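Local coordinates for protein endoglucanase (Clostridium thermocellum, PDB 2YIK) that probably hydrolyses the beta-1,4-glycosidic bonds of cellulose, as a glycoside hydrolase family 9 enzyme carrying a dockerin for cellulosome attachment, at residues Y138-K142 / Y230-K234; F252-E256 / H297-E301; F303-Y308 / Q358-P364. All coordinates share one frame; numbering follows the deposited sequence.

Contact 1 of 3, residues Y138-K142 / Y230-K234; sequences YYEFK and YMNFK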
loop_
_atom_site.group_PDB
_atom_site.type_symbol
_atom_site.label_atom_id
_atom_site.label_comp_id
_atom_site.label_asym_id
_atom_site.label_seq_id
_atom_site.Cartn_x
_atom_site.Cartn_y
_atom_site.Cartn_z
ATOM N N TYR A 138 -4.016 -7.263 7.084
ATOM C CA TYR A 138 -5.288 -7.951 7.301
ATOM C C TYR A 138 -5.043 -9.461 7.314
ATOM O O TYR A 138 -5.624 -10.188 8.112
ATOM C CB TYR A 138 -6.286 -7.569 6.196
ATOM C CG TYR A 138 -7.685 -8.107 6.398
ATOM C CD1 TYR A 138 -8.391 -7.851 7.579
ATOM C CD2 TYR A 138 -8.304 -8.874 5.414
ATOM C CE1 TYR A 138 -9.681 -8.354 7.773
ATOM C CE2 TYR A 138 -9.594 -9.383 5.600
ATOM C CZ TYR A 138 -10.275 -9.122 6.782
ATOM O OH TYR A 138 -11.523 -9.662 6.997
ATOM N N TYR A 139 -4.165 -9.927 6.433
ATOM C CA TYR A 139 -3.835 -11.346 6.372
ATOM C C TYR A 139 -3.178 -11.821 7.670
ATOM O O TYR A 139 -3.519 -12.884 8.188
ATOM C CB TYR A 139 -2.896 -11.612 5.191
ATOM C CG TYR A 139 -2.264 -12.994 5.181
ATOM C CD1 TYR A 139 -3.015 -14.141 4.900
ATOM C CD2 TYR A 139 -0.913 -13.151 5.471
ATOM C CE1 TYR A 139 -2.419 -15.420 4.911
ATOM C CE2 TYR A 139 -0.314 -14.411 5.490
ATOM C CZ TYR A 139 -1.065 -15.538 5.211
ATOM O OH TYR A 139 -0.437 -16.773 5.248
ATOM N N GLU A 140 -2.242 -11.030 8.192
ATOM C CA GLU A 140 -1.531 -11.381 9.417
ATOM C C GLU A 140 -2.373 -11.273 10.677
ATOM O O GLU A 140 -2.344 -12.167 11.522
ATOM C CB GLU A 140 -0.299 -10.485 9.614
ATOM C CG GLU A 140 0.775 -10.613 8.563
ATOM C CD GLU A 140 1.653 -11.838 8.743
ATOM O OE1 GLU A 140 1.432 -12.624 9.683
ATOM O OE2 GLU A 140 2.579 -12.018 7.936
ATOM N N PHE A 141 -3.121 -10.183 10.805
ATOM C CA PHE A 141 -3.909 -9.953 12.009
ATOM C C PHE A 141 -5.433 -9.961 11.848
ATOM O O PHE A 141 -6.134 -9.192 12.512
ATOM C CB PHE A 141 -3.444 -8.633 12.650
ATOM C CG PHE A 141 -1.937 -8.527 12.803
ATOM C CD1 PHE A 141 -1.231 -9.455 13.568
ATOM C CD2 PHE A 141 -1.224 -7.518 12.155
ATOM C CE1 PHE A 141 0.166 -9.382 13.682
ATOM C CE2 PHE A 141 0.173 -7.436 12.261
ATOM C CZ PHE A 141 0.866 -8.371 13.027
ATOM N N LYS A 142 -5.948 -10.847 10.996
ATOM C CA LYS A 142 -7.393 -10.936 10.770
ATOM C C LYS A 142 -8.168 -11.107 12.088
ATOM O O LYS A 142 -9.246 -10.541 12.255
ATOM C CB LYS A 142 -7.725 -12.101 9.816
ATOM C CG LYS A 142 -9.075 -11.934 9.076
ATOM C CD LYS A 142 -9.544 -13.184 8.298
ATOM C CE LYS A 142 -8.688 -13.550 7.062
ATOM N NZ LYS A 142 -7.763 -12.479 6.520
ATOM N N TYR A 230 -6.426 -12.946 -2.821
ATOM C CA TYR A 230 -6.834 -14.339 -2.858
ATOM C C TYR A 230 -6.678 -14.911 -1.452
ATOM O O TYR A 230 -7.602 -15.532 -0.918
ATOM C CB TYR A 230 -5.967 -15.141 -3.832
ATOM C CG TYR A 230 -6.014 -16.630 -3.574
ATOM C CD1 TYR A 230 -7.062 -17.417 -4.053
ATOM C CD2 TYR A 230 -5.037 -17.243 -2.793
ATOM C CE1 TYR A 230 -7.130 -18.790 -3.758
ATOM C CE2 TYR A 230 -5.097 -18.602 -2.489
ATOM C CZ TYR A 230 -6.141 -19.367 -2.975
ATOM O OH TYR A 230 -6.167 -20.710 -2.683
ATOM N N MET A 231 -5.509 -14.696 -0.851
ATOM C CA MET A 231 -5.234 -15.206 0.490
ATOM C C MET A 231 -6.264 -14.731 1.510
ATOM O O MET A 231 -6.642 -15.476 2.412
ATOM C CB MET A 231 -3.836 -14.786 0.965
ATOM C CG MET A 231 -2.663 -15.432 0.235
ATOM S SD MET A 231 -2.663 -17.239 0.232
ATOM C CE MET A 231 -2.276 -17.625 1.930
ATOM N N ASN A 232 -6.720 -13.492 1.358
ATOM C CA ASN A 232 -7.695 -12.906 2.274
ATOM C C ASN A 232 -9.139 -13.357 2.044
ATOM O O ASN A 232 -9.944 -13.344 2.974
ATOM C CB ASN A 232 -7.623 -11.371 2.193
ATOM C CG ASN A 232 -6.415 -10.794 2.925
ATOM O OD1 ASN A 232 -5.905 -9.738 2.560
ATOM N ND2 ASN A 232 -5.967 -11.478 3.970
ATOM N N PHE A 233 -9.465 -13.770 0.822
ATOM C CA PHE A 233 -10.834 -14.180 0.512
ATOM C C PHE A 233 -11.076 -15.643 0.147
ATOM O O PHE A 233 -12.225 -16.043 -0.043
ATOM C CB PHE A 233 -11.380 -13.312 -0.620
ATOM C CG PHE A 233 -11.653 -11.894 -0.218
ATOM C CD1 PHE A 233 -12.809 -11.564 0.483
ATOM C CD2 PHE A 233 -10.735 -10.889 -0.512
ATOM C CE1 PHE A 233 -13.052 -10.244 0.889
ATOM C CE2 PHE A 233 -10.964 -9.570 -0.114
ATOM C CZ PHE A 233 -12.123 -9.245 0.588
ATOM N N LYS A 234 -10.020 -16.444 0.061
ATOM C CA LYS A 234 -10.176 -17.843 -0.334
ATOM C C LYS A 234 -11.147 -18.706 0.462
ATOM O O LYS A 234 -11.659 -19.696 -0.063
ATOM C CB LYS A 234 -8.818 -18.545 -0.373
ATOM C CG LYS A 234 -8.087 -18.616 0.958
ATOM C CD LYS A 234 -6.727 -19.247 0.744
ATOM C CE LYS A 234 -5.795 -19.006 1.916
ATOM N NZ LYS A 234 -5.797 -20.136 2.877
#

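Contact 2 of 3, residues F252-E256 / H297-E301; sequences FDFAE and HYLDE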
loop_
_atom_site.group_PDB
_atom_site.type_symbol
_atom_site.label_atom_id
_atom_site.label_comp_id
_atom_site.label_asym_id
_atom_site.label_seq_id
_atom_site.Cartn_x
_atom_site.Cartn_y
_atom_site.Cartn_z
ATOM N N PHE A 252 1.714 -11.575 -13.183
ATOM C CA PHE A 252 3.066 -12.057 -12.908
ATOM C C PHE A 252 3.687 -12.677 -14.153
ATOM O O PHE A 252 4.878 -12.491 -14.412
ATOM C CB PHE A 252 3.087 -13.099 -11.788
ATOM C CG PHE A 252 4.483 -13.501 -11.368
ATOM C CD1 PHE A 252 5.180 -12.761 -10.412
ATOM C CD2 PHE A 252 5.116 -14.595 -11.960
ATOM C CE1 PHE A 252 6.492 -13.104 -10.052
ATOM C CE2 PHE A 252 6.423 -14.945 -11.610
ATOM C CZ PHE A 252 7.112 -14.197 -10.653
ATOM N N ASP A 253 2.889 -13.415 -14.920
ATOM C CA ASP A 253 3.395 -14.047 -16.131
ATOM C C ASP A 253 3.819 -13.000 -17.157
ATOM O O ASP A 253 4.786 -13.188 -17.892
ATOM C CB ASP A 253 2.338 -14.964 -16.743
ATOM C CG ASP A 253 2.932 -15.917 -17.756
ATOM O OD1 ASP A 253 3.844 -16.682 -17.375
ATOM O OD2 ASP A 253 2.503 -15.906 -18.927
ATOM N N PHE A 254 3.080 -11.900 -17.199
ATOM C CA PHE A 254 3.378 -10.804 -18.104
ATOM C C PHE A 254 4.720 -10.199 -17.669
ATOM O O PHE A 254 5.581 -9.921 -18.497
ATOM C CB PHE A 254 2.250 -9.765 -18.023
ATOM C CG PHE A 254 2.493 -8.513 -18.827
ATOM C CD1 PHE A 254 3.261 -7.474 -18.300
ATOM C CD2 PHE A 254 1.934 -8.357 -20.095
ATOM C CE1 PHE A 254 3.459 -6.284 -19.015
ATOM C CE2 PHE A 254 2.124 -7.168 -20.824
ATOM C CZ PHE A 254 2.894 -6.131 -20.281
ATOM N N ALA A 255 4.897 -10.009 -16.365
ATOM C CA ALA A 255 6.146 -9.444 -15.850
ATOM C C ALA A 255 7.308 -10.395 -16.114
ATOM O O ALA A 255 8.387 -9.978 -16.520
ATOM C CB ALA A 255 6.029 -9.161 -14.339
ATOM N N GLU A 256 7.075 -11.682 -15.890
ATOM C CA GLU A 256 8.106 -12.693 -16.089
ATOM C C GLU A 256 8.554 -12.826 -17.543
ATOM O O GLU A 256 9.742 -12.804 -17.838
ATOM C CB GLU A 256 7.604 -14.052 -15.603
ATOM C CG GLU A 256 8.638 -15.151 -15.699
ATOM C CD GLU A 256 8.089 -16.503 -15.309
ATOM O OE1 GLU A 256 7.140 -16.558 -14.505
ATOM O OE2 GLU A 256 8.619 -17.518 -15.796
ATOM N N HIS A 297 7.533 -23.084 -9.077
ATOM C CA HIS A 297 8.050 -22.133 -10.052
ATOM C C HIS A 297 8.166 -20.723 -9.462
ATOM O O HIS A 297 9.132 -20.005 -9.726
ATOM C CB HIS A 297 7.137 -22.098 -11.278
ATOM C CG HIS A 297 7.462 -20.998 -12.236
ATOM N ND1 HIS A 297 8.615 -20.982 -12.994
ATOM C CD2 HIS A 297 6.799 -19.857 -12.543
ATOM C CE1 HIS A 297 8.647 -19.883 -13.722
ATOM N NE2 HIS A 297 7.557 -19.182 -13.467
ATOM N N TYR A 298 7.172 -20.334 -8.671
ATOM C CA TYR A 298 7.175 -19.015 -8.057
ATOM C C TYR A 298 8.294 -18.874 -7.045
ATOM O O TYR A 298 8.943 -17.829 -6.975
ATOM C CB TYR A 298 5.825 -18.733 -7.400
ATOM C CG TYR A 298 4.719 -18.609 -8.413
ATOM C CD1 TYR A 298 4.788 -17.654 -9.426
ATOM C CD2 TYR A 298 3.612 -19.458 -8.378
ATOM C CE1 TYR A 298 3.785 -17.546 -10.385
ATOM C CE2 TYR A 298 2.600 -19.359 -9.327
ATOM C CZ TYR A 298 2.693 -18.400 -10.328
ATOM O OH TYR A 298 1.693 -18.305 -11.263
ATOM N N LEU A 299 8.527 -19.921 -6.261
ATOM C CA LEU A 299 9.593 -19.861 -5.276
ATOM C C LEU A 299 10.932 -19.774 -6.003
ATOM O O LEU A 299 11.851 -19.091 -5.542
ATOM C CB LEU A 299 9.570 -21.090 -4.369
ATOM C CG LEU A 299 10.431 -20.957 -3.107
ATOM C CD1 LEU A 299 9.913 -19.805 -2.225
ATOM C CD2 LEU A 299 10.397 -22.280 -2.341
ATOM N N ASP A 300 11.038 -20.461 -7.144
ATOM C CA ASP A 300 12.265 -20.437 -7.937
ATOM C C ASP A 300 12.506 -19.033 -8.484
ATOM O O ASP A 300 13.647 -18.582 -8.581
ATOM C CB ASP A 300 12.193 -21.410 -9.121
ATOM C CG ASP A 300 12.305 -22.865 -8.700
ATOM O OD1 ASP A 300 12.894 -23.143 -7.637
ATOM O OD2 ASP A 300 11.819 -23.739 -9.451
ATOM N N GLU A 301 11.431 -18.348 -8.863
ATOM C CA GLU A 301 11.568 -16.996 -9.379
ATOM C C GLU A 301 11.960 -16.051 -8.246
ATOM O O GLU A 301 12.761 -15.138 -8.444
ATOM C CB GLU A 301 10.265 -16.529 -10.032
ATOM C CG GLU A 301 10.024 -17.133 -11.414
ATOM C CD GLU A 301 11.158 -16.838 -12.380
ATOM O OE1 GLU A 301 11.381 -15.657 -12.723
ATOM O OE2 GLU A 301 11.842 -17.794 -12.790
#

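Contact 3 of 3, residues F303-Y308 / Q358-P364; sequences FKYYDY and QIDFWKP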
loop_
_atom_site.group_PDB
_atom_site.type_symbol
_atom_site.label_atom_id
_atom_site.label_comp_id
_atom_site.label_asym_id
_atom_site.label_seq_id
_atom_site.Cartn_x
_atom_site.Cartn_y
_atom_site.Cartn_z
ATOM N N PHE A 303 13.650 -16.854 -5.500
ATOM C CA PHE A 303 15.033 -17.143 -5.155
ATOM C C PHE A 303 16.022 -16.611 -6.184
ATOM O O PHE A 303 17.137 -16.247 -5.835
ATOM C CB PHE A 303 15.245 -18.653 -4.972
ATOM C CG PHE A 303 14.631 -19.214 -3.709
ATOM C CD1 PHE A 303 14.146 -18.370 -2.709
ATOM C CD2 PHE A 303 14.580 -20.590 -3.500
ATOM C CE1 PHE A 303 13.626 -18.883 -1.518
ATOM C CE2 PHE A 303 14.063 -21.116 -2.313
ATOM C CZ PHE A 303 13.584 -20.261 -1.319
ATOM N N LYS A 304 15.607 -16.554 -7.445
ATOM C CA LYS A 304 16.468 -16.060 -8.517
ATOM C C LYS A 304 16.848 -14.580 -8.351
ATOM O O LYS A 304 17.965 -14.182 -8.671
ATOM C CB LYS A 304 15.774 -16.260 -9.873
ATOM C CG LYS A 304 16.622 -15.917 -11.106
ATOM C CD LYS A 304 15.902 -16.293 -12.422
ATOM C CE LYS A 304 15.509 -17.778 -12.450
ATOM N NZ LYS A 304 14.799 -18.214 -13.715
ATOM N N TYR A 305 15.933 -13.770 -7.830
ATOM C CA TYR A 305 16.205 -12.346 -7.693
ATOM C C TYR A 305 16.278 -11.794 -6.272
ATOM O O TYR A 305 16.654 -10.641 -6.085
ATOM C CB TYR A 305 15.166 -11.557 -8.493
ATOM C CG TYR A 305 15.143 -11.902 -9.969
ATOM C CD1 TYR A 305 16.130 -11.427 -10.837
ATOM C CD2 TYR A 305 14.140 -12.719 -10.495
ATOM C CE1 TYR A 305 16.116 -11.756 -12.197
ATOM C CE2 TYR A 305 14.114 -13.054 -11.850
ATOM C CZ TYR A 305 15.104 -12.570 -12.695
ATOM O OH TYR A 305 15.079 -12.896 -14.034
ATOM N N TYR A 306 15.935 -12.608 -5.280
ATOM C CA TYR A 306 15.961 -12.173 -3.888
ATOM C C TYR A 306 17.333 -11.702 -3.399
ATOM O O TYR A 306 18.309 -12.455 -3.422
ATOM C CB TYR A 306 15.449 -13.295 -2.975
ATOM C CG TYR A 306 15.442 -12.959 -1.489
ATOM C CD1 TYR A 306 14.943 -11.736 -1.029
ATOM C CD2 TYR A 306 15.895 -13.881 -0.540
ATOM C CE1 TYR A 306 14.895 -11.440 0.341
ATOM C CE2 TYR A 306 15.851 -13.596 0.836
ATOM C CZ TYR A 306 15.351 -12.371 1.267
ATOM O OH TYR A 306 15.320 -12.059 2.615
ATOM N N ASP A 307 17.393 -10.448 -2.959
ATOM C CA ASP A 307 18.622 -9.848 -2.441
ATOM C C ASP A 307 18.583 -10.033 -0.923
ATOM O O ASP A 307 17.964 -9.251 -0.203
ATOM C CB ASP A 307 18.665 -8.353 -2.803
ATOM C CG ASP A 307 19.967 -7.669 -2.375
ATOM O OD1 ASP A 307 20.783 -8.308 -1.673
ATOM O OD2 ASP A 307 20.164 -6.487 -2.737
ATOM N N TYR A 308 19.238 -11.087 -0.451
ATOM C CA TYR A 308 19.283 -11.421 0.972
ATOM C C TYR A 308 19.896 -10.303 1.805
ATOM O O TYR A 308 19.642 -10.203 3.002
ATOM C CB TYR A 308 20.097 -12.708 1.155
ATOM C CG TYR A 308 20.141 -13.279 2.557
ATOM C CD1 TYR A 308 19.061 -13.989 3.082
ATOM C CD2 TYR A 308 21.289 -13.148 3.342
ATOM C CE1 TYR A 308 19.128 -14.564 4.350
ATOM C CE2 TYR A 308 21.364 -13.713 4.607
ATOM C CZ TYR A 308 20.282 -14.421 5.103
ATOM O OH TYR A 308 20.357 -15.005 6.345
ATOM N N GLN A 358 25.869 -18.938 5.390
ATOM C CA GLN A 358 24.737 -19.087 6.299
ATOM C C GLN A 358 23.519 -18.302 5.818
ATOM O O GLN A 358 23.606 -17.108 5.520
ATOM C CB GLN A 358 25.085 -18.632 7.717
ATOM C CG GLN A 358 24.106 -19.182 8.762
ATOM C CD GLN A 358 23.857 -18.220 9.914
ATOM O OE1 GLN A 358 23.025 -17.298 9.814
ATOM N NE2 GLN A 358 24.584 -18.417 11.017
ATOM N N ILE A 359 22.394 -18.999 5.724
ATOM C CA ILE A 359 21.137 -18.408 5.295
ATOM C C ILE A 359 20.047 -18.802 6.278
ATOM O O ILE A 359 19.810 -19.992 6.513
ATOM C CB ILE A 359 20.697 -18.902 3.884
ATOM C CG1 ILE A 359 21.593 -18.302 2.801
ATOM C CG2 ILE A 359 19.256 -18.507 3.615
ATOM C CD1 ILE A 359 22.991 -18.826 2.867
ATOM N N ASP A 360 19.414 -17.794 6.867
ATOM C CA ASP A 360 18.307 -17.982 7.793
ATOM C C ASP A 360 17.325 -16.925 7.323
ATOM O O ASP A 360 17.570 -15.725 7.466
ATOM C CB ASP A 360 18.741 -17.736 9.245
ATOM C CG ASP A 360 17.576 -17.816 10.235
ATOM O OD1 ASP A 360 16.415 -17.554 9.853
ATOM O OD2 ASP A 360 17.823 -18.125 11.420
ATOM N N PHE A 361 16.219 -17.374 6.746
ATOM C CA PHE A 361 15.233 -16.456 6.203
ATOM C C PHE A 361 14.745 -15.334 7.121
ATOM O O PHE A 361 14.436 -14.253 6.636
ATOM C CB PHE A 361 14.074 -17.256 5.590
ATOM C CG PHE A 361 14.453 -17.956 4.300
ATOM C CD1 PHE A 361 14.756 -17.217 3.158
ATOM C CD2 PHE A 361 14.571 -19.347 4.244
ATOM C CE1 PHE A 361 15.176 -17.847 1.982
ATOM C CE2 PHE A 361 14.991 -19.988 3.070
ATOM C CZ PHE A 361 15.293 -19.234 1.940
ATOM N N TRP A 362 14.700 -15.564 8.430
ATOM C CA TRP A 362 14.278 -14.507 9.356
ATOM C C TRP A 362 15.423 -13.568 9.764
ATOM O O TRP A 362 15.177 -12.464 10.255
ATOM C CB TRP A 362 13.672 -15.098 10.633
ATOM C CG TRP A 362 12.223 -15.469 10.533
ATOM C CD1 TRP A 362 11.686 -16.711 10.716
ATOM C CD2 TRP A 362 11.119 -14.593 10.253
ATOM N NE1 TRP A 362 10.321 -16.664 10.567
ATOM C CE2 TRP A 362 9.943 -15.374 10.278
ATOM C CE3 TRP A 362 11.006 -13.220 9.971
ATOM C CZ2 TRP A 362 8.672 -14.842 10.046
ATOM C CZ3 TRP A 362 9.738 -12.682 9.737
ATOM C CH2 TRP A 362 8.589 -13.496 9.774
ATOM N N LYS A 363 16.667 -14.000 9.562
ATOM C CA LYS A 363 17.828 -13.205 9.959
ATOM C C LYS A 363 17.872 -11.796 9.365
ATOM O O LYS A 363 18.171 -10.836 10.075
ATOM C CB LYS A 363 19.127 -13.968 9.645
ATOM C CG LYS A 363 20.399 -13.303 10.154
ATOM C CD LYS A 363 20.291 -12.946 11.631
ATOM C CE LYS A 363 21.628 -12.476 12.205
ATOM N NZ LYS A 363 21.493 -12.216 13.668
ATOM N N PRO A 364 17.573 -11.643 8.064
ATOM C CA PRO A 364 17.621 -10.280 7.524
ATOM C C PRO A 364 16.657 -9.322 8.226
ATOM O O PRO A 364 16.941 -8.129 8.363
ATOM C CB PRO A 364 17.267 -10.482 6.054
ATOM C CG PRO A 364 17.825 -11.844 5.768
ATOM C CD PRO A 364 17.377 -12.626 6.985
HETATM O O HOH W 1 13.827 -13.869 4.105
HETATM O O HOH W 2 22.631 -14.828 7.501
#

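Contact 1 of 3, residues Y138-K142 / Y230-K234
The ring of Tyr138 meets the amide of Asn232 at its edge, with CD2 of Tyr138 3.7 Å from CG of Asn232, while one of its faces carries the ammonium group of Lys142. NZ of Lys142 stands 3.6 Å above the ring plane of Tyr138, displaced toward the rim. The ring and amide planes of Tyr138 and Asn232 are turned 66° apart. The same amide also approaches the ring of Tyr139 near its plane, so that the end of Asn232 sits among Tyr138, Tyr139 and Lys142. A bend at chi3 (-68°) curls the chain of Lys142 back over Tyr138. This packing joins the C-terminal ends of helices 124-140 and 216-233 within the (alpha/alpha)6 barrel of the family 9 catalytic domain. The preceding residue, Met231, supplies the apolar part: its chain folds at chi2 and chi3 and brings the terminal methyl CE to within 3.7 Å of CE1 of Tyr139. Trp288, from helix 279-293, packs on Met231 and meets the ring of Tyr139 edge-to-face. The hydroxyl of Tyr138 is engaged farther out, hydrogen-bonded to Glu155 of helix 151-167.

Contact 2 of 3, residues F252-E256 / H297-E301
His297 reaches across to Glu256 and ties helix 296-305 to helix 238-257, two helices of the (alpha/alpha)6 barrel whose local axes stay 13.0 Å apart and are inclined at 45° to each other. Long side chains therefore bridge the separation. NE2 of His297 donates to OE1 of Glu256 at 2.9 Å in a nearly straight bond (170°). The acceptor lies in the plane of the imidazole, and the donor comes to the syn side of the carboxylate, somewhat out of its plane. Glu256 arrives from the opposite direction, fully extended up to its carboxylate, with CG trans to the backbone N.

Tyr298, next along the segment, turns to the aromatic side of the contact. Its ring directs an edge at the face of Phe252 in an offset edge-to-face pair, the centroids 5.4 Å apart and the planes at 78°; the nearest atoms are CE1 of Tyr298 and CD2 of Phe252, 3.6 Å apart. Tyr282 of helix 279-293 stacks on Phe252 as well, so that a third helix joins the packing.

One turn on from His297, Glu301 places CB 4.0 Å from CZ of Phe252, at the edge of that ring, and lays CG over a face of the His297 imidazole. Its acid group is held by the hydroxyl of Tyr282 and by Lys304. The carboxylate of Glu256 would probably favour a protonated imidazole. The carboxylates of Glu256 and Glu301 are stacked almost parallel, OE2 of Glu256 lying 4.4 Å from OE2 of Glu301.

Contact 3 of 3, residues F303-Y308 / Q358-P364
Tyr308 makes the principal polar link, its hydroxyl taking the backbone N-H of Asp360: N of Asp360 lies 3.0 Å from OH of Tyr308, and the bond is practically straight at 177°. A chi1 near trans (-174°) carries the Tyr308 ring out to Asp360 and Pro364. The same hydroxyl hydrogen-bonds, at 2.6 Å from OH of Tyr308, a water lying in the ring plane; this water also donates to the carbonyl O of Gln358. A second water joins Tyr306 to the loop. It accepts from OH of Tyr306 at 2.8 Å and donates to the carbonyl O of Phe361, so the backbone of 358-364 is held directly by Tyr308 and through water by Tyr306.

That backbone is shaped by a type I turn from Asp360 to Lys363 and by an Asx turn, in which OD1 of Asp360 caps N of Trp362. Together they lead into helix 363-373, one of the helices of the (alpha/alpha)6 barrel, while 303-308 is the exit from helix 296-305.

Among the apolar contacts, Pro364 lies over one face of Tyr308 in a CH-pi interaction, CG of Pro364 being 3.7 Å from the centroid of the Tyr308 ring and 25° off its normal. Ile359 adds CG2, 4.0 Å from CE1 of Tyr308. The rings of Phe303 and Phe361 are almost parallel but slid apart, with hardly any overlap, and touch through CZ of Phe303 and CZ of Phe361 at 3.8 Å. Phe361 also packs on Asn333 and Glu344, two ligands of a calcium ion that lies about 5 Å from the Phe361 side chain.

In the fold
Along the chain the three contacts come in series, each closing before the next opens, and all lie in the family 9 catalytic domain. Contact 1 involves helix 216-233, and the next helix, 238-257, carries the first half of contact 2. Contacts 2 and 3 share helix 296-305, using its N-terminal half and its C-terminal end; their centres are about 17 Å apart. The centre of contact 1 is about 22 Å from that of contact 2 and about 24 Å from that of contact 3. Helix 279-293 packs against contacts 1 and 2. The helical barrel is thus joined at several separate places, contact 3 next to a calcium site, and all three away from the predicted catalytic His451.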